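Local structure of CRISPR-associated protein, Cse1 family (Acidimicrobium ferrooxidans, 4H3T) at residues V47-L59 and A160-S172. The protein probably serves as the large subunit of a type I-E CRISPR Cascade complex, which helps recognise invading DNA during CRISPR interference. The protein carries 1 engineered substitution. Sequence-based numbering, arbitrary orientation.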
loop_
_atom_site.group_PDB
_atom_site.type_symbol
_atom_site.label_atom_id
_atom_site.label_comp_id
_atom_site.label_asym_id
_atom_site.label_seq_id
_atom_site.Cartn_x
_atom_site.Cartn_y
_atom_site.Cartn_z
ATOM N N VAL A 47 -2.384 2.006 13.549
ATOM C CA VAL A 47 -3.642 1.308 13.273
ATOM C C VAL A 47 -3.505 -0.203 13.465
ATOM O O VAL A 47 -2.452 -0.758 13.333
ATOM C CB VAL A 47 -4.248 1.660 11.896
ATOM C CG1 VAL A 47 -4.536 3.159 11.787
ATOM C CG2 VAL A 47 -3.375 1.198 10.769
ATOM N N ASP A 48 -4.647 -0.827 13.578
ATOM C CA ASP A 48 -4.933 -2.204 13.916
ATOM C C ASP A 48 -5.055 -3.145 12.650
ATOM O O ASP A 48 -5.050 -4.364 12.770
ATOM C CB ASP A 48 -6.318 -2.178 14.718
ATOM C CG ASP A 48 -7.397 -1.051 14.383
ATOM O OD1 ASP A 48 -8.561 -1.435 14.001
ATOM O OD2 ASP A 48 -7.040 0.285 14.463
ATOM N N PHE A 49 -5.216 -2.571 11.465
ATOM C CA PHE A 49 -5.436 -3.351 10.249
ATOM C C PHE A 49 -4.857 -2.574 9.091
ATOM O O PHE A 49 -5.007 -1.369 9.068
ATOM C CB PHE A 49 -6.953 -3.644 10.120
ATOM C CG PHE A 49 -7.220 -4.657 9.031
ATOM C CD1 PHE A 49 -7.044 -6.017 9.270
ATOM C CD2 PHE A 49 -7.448 -4.245 7.722
ATOM C CE1 PHE A 49 -7.231 -6.947 8.254
ATOM C CE2 PHE A 49 -7.567 -5.164 6.698
ATOM C CZ PHE A 49 -7.487 -6.516 6.967
ATOM N N PRO A 50 -4.155 -3.238 8.159
ATOM C CA PRO A 50 -3.362 -2.505 7.160
ATOM C C PRO A 50 -4.082 -1.570 6.221
ATOM O O PRO A 50 -3.535 -0.555 5.902
ATOM C CB PRO A 50 -2.693 -3.606 6.351
ATOM C CG PRO A 50 -2.768 -4.817 7.191
ATOM C CD PRO A 50 -3.896 -4.694 8.103
ATOM N N THR A 51 -5.309 -1.847 5.872
ATOM C CA THR A 51 -6.034 -1.007 4.929
ATOM C C THR A 51 -6.433 0.314 5.567
ATOM O O THR A 51 -6.709 1.288 4.891
ATOM C CB THR A 51 -7.262 -1.714 4.401
ATOM O OG1 THR A 51 -8.046 -2.126 5.474
ATOM C CG2 THR A 51 -6.933 -2.885 3.574
ATOM N N LEU A 52 -6.476 0.356 6.869
ATOM C CA LEU A 52 -6.852 1.597 7.514
ATOM C C LEU A 52 -5.820 2.747 7.282
ATOM O O LEU A 52 -6.189 3.920 7.297
ATOM C CB LEU A 52 -7.020 1.373 9.016
ATOM C CG LEU A 52 -8.222 0.479 9.468
ATOM C CD1 LEU A 52 -8.168 0.242 11.013
ATOM C CD2 LEU A 52 -9.510 1.180 9.202
ATOM N N GLU A 53 -4.542 2.437 7.235
ATOM C CA GLU A 53 -3.541 3.497 7.193
ATOM C C GLU A 53 -3.588 4.300 5.892
ATOM O O GLU A 53 -3.712 5.504 5.999
ATOM C CB GLU A 53 -2.152 2.953 7.514
ATOM C CG GLU A 53 -1.168 4.096 7.671
ATOM C CD GLU A 53 0.156 3.682 8.270
ATOM O OE1 GLU A 53 0.229 2.544 8.769
ATOM O OE2 GLU A 53 1.111 4.496 8.270
ATOM N N PRO A 54 -3.606 3.711 4.691
ATOM C CA PRO A 54 -3.728 4.540 3.459
ATOM C C PRO A 54 -5.040 5.335 3.439
ATOM O O PRO A 54 -5.113 6.487 3.019
ATOM C CB PRO A 54 -3.711 3.488 2.327
ATOM C CG PRO A 54 -3.120 2.297 2.912
ATOM C CD PRO A 54 -3.384 2.282 4.365
ATOM N N ALA A 55 -6.108 4.727 3.931
ATOM C CA ALA A 55 -7.432 5.371 3.920
ATOM C C ALA A 55 -7.477 6.575 4.840
ATOM O O ALA A 55 -7.908 7.666 4.407
ATOM C CB ALA A 55 -8.515 4.342 4.296
ATOM N N LEU A 56 -6.941 6.425 6.042
ATOM C CA LEU A 56 -6.927 7.519 7.024
ATOM C C LEU A 56 -5.877 8.580 6.636
ATOM O O LEU A 56 -6.137 9.753 6.791
ATOM C CB LEU A 56 -6.646 6.999 8.423
ATOM C CG LEU A 56 -7.787 6.119 9.081
ATOM C CD1 LEU A 56 -7.302 5.567 10.401
ATOM C CD2 LEU A 56 -9.085 6.915 9.154
ATOM N N LEU A 57 -4.764 8.179 6.039
ATOM C CA LEU A 57 -3.729 9.139 5.596
ATOM C C LEU A 57 -4.294 10.030 4.512
ATOM O O LEU A 57 -4.157 11.239 4.600
ATOM C CB LEU A 57 -2.467 8.445 5.113
ATOM C CG LEU A 57 -1.362 9.357 4.477
ATOM C CD1 LEU A 57 -0.843 10.370 5.474
ATOM C CD2 LEU A 57 -0.248 8.549 3.952
ATOM N N ARG A 58 -4.965 9.440 3.502
ATOM C CA ARG A 58 -5.567 10.219 2.424
ATOM C C ARG A 58 -6.681 11.124 2.914
ATOM O O ARG A 58 -6.757 12.255 2.481
ATOM C CB ARG A 58 -6.028 9.325 1.296
ATOM C CG ARG A 58 -4.824 8.778 0.586
ATOM C CD ARG A 58 -5.069 7.597 -0.252
ATOM N NE ARG A 58 -5.927 7.844 -1.407
ATOM C CZ ARG A 58 -5.546 7.956 -2.671
ATOM N NH1 ARG A 58 -4.256 8.039 -2.981
ATOM N NH2 ARG A 58 -6.450 8.027 -3.636
ATOM N N LEU A 59 -7.463 10.695 3.888
ATOM C CA LEU A 59 -8.479 11.571 4.480
ATOM C C LEU A 59 -7.841 12.811 5.094
ATOM O O LEU A 59 -8.310 13.945 4.941
ATOM C CB LEU A 59 -9.260 10.806 5.572
ATOM C CG LEU A 59 -10.150 11.705 6.508
ATOM C CD1 LEU A 59 -11.257 12.230 5.734
ATOM C CD2 LEU A 59 -10.749 10.880 7.666
ATOM N N ALA A 160 -16.488 2.519 14.296
ATOM C CA ALA A 160 -17.369 2.603 13.132
ATOM C C ALA A 160 -16.871 3.677 12.177
ATOM O O ALA A 160 -16.884 3.471 10.977
ATOM C CB ALA A 160 -18.812 2.883 13.526
ATOM N N ALA A 161 -16.427 4.797 12.715
ATOM C CA ALA A 161 -15.891 5.903 11.873
ATOM C C ALA A 161 -14.661 5.447 11.079
ATOM O O ALA A 161 -14.552 5.763 9.890
ATOM C CB ALA A 161 -15.547 7.099 12.722
ATOM N N ARG A 162 -13.721 4.733 11.732
ATOM C CA ARG A 162 -12.527 4.253 11.044
ATOM C C ARG A 162 -12.901 3.290 9.920
ATOM O O ARG A 162 -12.425 3.447 8.793
ATOM C CB ARG A 162 -11.586 3.556 11.999
ATOM C CG ARG A 162 -10.886 4.499 12.927
ATOM C CD ARG A 162 -9.789 3.826 13.709
ATOM N NE ARG A 162 -10.222 2.739 14.573
ATOM C CZ ARG A 162 -10.453 2.812 15.873
ATOM N NH1 ARG A 162 -10.443 3.981 16.494
ATOM N NH2 ARG A 162 -10.785 1.723 16.553
ATOM N N TRP A 163 -13.796 2.326 10.205
ATOM C CA TRP A 163 -14.184 1.376 9.186
ATOM C C TRP A 163 -15.026 1.976 8.066
ATOM O O TRP A 163 -14.995 1.461 6.929
ATOM C CB TRP A 163 -14.875 0.191 9.758
ATOM C CG TRP A 163 -13.944 -0.677 10.535
ATOM C CD1 TRP A 163 -14.009 -0.958 11.869
ATOM C CD2 TRP A 163 -12.865 -1.445 10.019
ATOM N NE1 TRP A 163 -13.019 -1.852 12.209
ATOM C CE2 TRP A 163 -12.239 -2.080 11.123
ATOM C CE3 TRP A 163 -12.242 -1.527 8.759
ATOM C CZ2 TRP A 163 -11.138 -2.920 10.971
ATOM C CZ3 TRP A 163 -11.148 -2.347 8.619
ATOM C CH2 TRP A 163 -10.581 -2.995 9.729
ATOM N N LEU A 164 -15.762 3.039 8.372
ATOM C CA LEU A 164 -16.550 3.769 7.394
ATOM C C LEU A 164 -15.638 4.414 6.333
ATOM O O LEU A 164 -15.887 4.270 5.157
ATOM C CB LEU A 164 -17.380 4.819 8.124
ATOM C CG LEU A 164 -18.183 5.800 7.343
ATOM C CD1 LEU A 164 -19.223 5.083 6.487
ATOM C CD2 LEU A 164 -18.867 6.771 8.295
ATOM N N VAL A 165 -14.535 5.049 6.782
ATOM C CA VAL A 165 -13.552 5.659 5.945
ATOM C C VAL A 165 -12.882 4.590 5.112
ATOM O O VAL A 165 -12.752 4.726 3.900
ATOM C CB VAL A 165 -12.538 6.477 6.767
ATOM C CG1 VAL A 165 -11.419 7.012 5.838
ATOM C CG2 VAL A 165 -13.241 7.658 7.453
ATOM N N GLU A 166 -12.584 3.464 5.721
ATOM C CA GLU A 166 -11.950 2.379 5.002
ATOM C C GLU A 166 -12.870 1.763 3.972
ATOM O O GLU A 166 -12.395 1.412 2.884
ATOM C CB GLU A 166 -11.457 1.307 6.015
ATOM C CG GLU A 166 -10.594 0.171 5.437
ATOM C CD GLU A 166 -11.306 -1.088 4.972
ATOM O OE1 GLU A 166 -12.550 -1.053 4.872
ATOM O OE2 GLU A 166 -10.618 -2.082 4.626
ATOM N N ARG A 167 -14.169 1.584 4.285
ATOM C CA ARG A 167 -15.046 0.844 3.387
ATOM C C ARG A 167 -15.325 1.590 2.090
ATOM O O ARG A 167 -15.530 0.953 1.076
ATOM C CB ARG A 167 -16.348 0.467 4.105
ATOM C CG ARG A 167 -17.196 -0.494 3.326
ATOM C CD ARG A 167 -16.484 -1.745 2.860
ATOM N NE ARG A 167 -17.452 -2.818 2.726
ATOM C CZ ARG A 167 -17.802 -3.656 3.682
ATOM N NH1 ARG A 167 -18.782 -4.539 3.477
ATOM N NH2 ARG A 167 -17.215 -3.600 4.870
ATOM N N HIS A 168 -15.375 2.911 2.113
ATOM C CA HIS A 168 -15.567 3.665 0.877
ATOM C C HIS A 168 -14.431 3.469 -0.121
ATOM O O HIS A 168 -14.653 3.541 -1.344
ATOM C CB HIS A 168 -15.663 5.145 1.158
ATOM C CG HIS A 168 -17.008 5.613 1.564
ATOM N ND1 HIS A 168 -18.028 5.692 0.662
ATOM C CD2 HIS A 168 -17.482 5.916 2.802
ATOM C CE1 HIS A 168 -19.066 6.164 1.342
ATOM N NE2 HIS A 168 -18.790 6.269 2.645
ATOM N N ALA A 169 -13.229 3.161 0.379
ATOM C CA ALA A 169 -11.997 3.013 -0.417
ATOM C C ALA A 169 -11.642 1.558 -0.745
ATOM O O ALA A 169 -10.973 1.331 -1.731
ATOM C CB ALA A 169 -10.832 3.650 0.385
ATOM N N PHE A 170 -11.947 0.592 0.148
ATOM C CA PHE A 170 -11.465 -0.779 0.027
ATOM C C PHE A 170 -12.593 -1.817 -0.074
ATOM O O PHE A 170 -12.321 -2.974 0.030
ATOM C CB PHE A 170 -10.575 -1.133 1.249
ATOM C CG PHE A 170 -9.158 -0.642 1.136
ATOM C CD1 PHE A 170 -8.224 -1.367 0.433
ATOM C CD2 PHE A 170 -8.738 0.500 1.815
ATOM C CE1 PHE A 170 -6.882 -0.954 0.360
ATOM C CE2 PHE A 170 -7.376 0.903 1.764
ATOM C CZ PHE A 170 -6.469 0.161 1.033
ATOM N N GLY A 171 -13.805 -1.422 -0.366
ATOM C CA GLY A 171 -14.884 -2.390 -0.465
ATOM C C GLY A 171 -14.763 -3.367 -1.643
ATOM O O GLY A 171 -13.973 -3.187 -2.570
ATOM N N SER A 172 -15.516 -4.452 -1.588
ATOM C CA SER A 172 -15.482 -5.462 -2.645
ATOM C C SER A 172 -16.823 -5.417 -3.421
ATOM O O SER A 172 -17.740 -4.658 -3.053
ATOM C CB SER A 172 -15.260 -6.838 -2.016
ATOM O OG SER A 172 -16.466 -7.307 -1.427
HETATM O O HOH W 1 -10.670 0.204 13.487
#
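The hydroxyl of T51 gives the contact its one direct hydrogen bond between side chains: OG1 donates to OE2 of E166 over 2.7 Å, meeting the lone pair turned away from the other carboxylate oxygen. With E166 CG anti to the backbone N (chi1 -172°) and the chain bent at chi2, the carboxylate is brought up to the T51 hydroxyl, the two side chains meeting at a slant. A second polar link runs through a water, which donates to D48 OD1 and accepts from R162 NE at 2.8 Å. The opposite charges of D48 and R162 probably also attract at longer range, OD2 lying 4.0 Å from NE and well out of the guanidinium plane; R162 NH1 is instead bound to E29 and the carbonyl of W17.

Two CH-pi contacts cover aromatic faces. T51 CB sits almost over the centre of the F170 ring, 3.7 Å from the centroid, while CB of A55 and CG of P54 lie at that ring's edge. Replacing F170 with an alanine would probably strip T51 of this aromatic cover and open a gap beside A55 and P54. L52 CD2 stands over the six-membered ring of W163, toward its rim, and also touches E166 CB at 3.7 Å. F49 meets the same indole obliquely, its CB 3.7 Å from W163 CH2.

Purely aliphatic packing continues along helix 52-59. V165 splits its methyls, CG1 against A55 and L56, CG2 at 4.1 Å from CD2 of L59. Small A55 occupies the crossing, facing E166, and the axes of 52-59 and 160-170 pass 8.8 Å apart at 94°, nearly perpendicular.

This buried crossing joins the turn at 49-52 and the first turns of the helix that follows to the C-terminal part of helix 157-170. Strand 375-387 packs against P50 and T51, L197 of helix 196-199 touches F170, and strand 263-272 lies against L164 and H168.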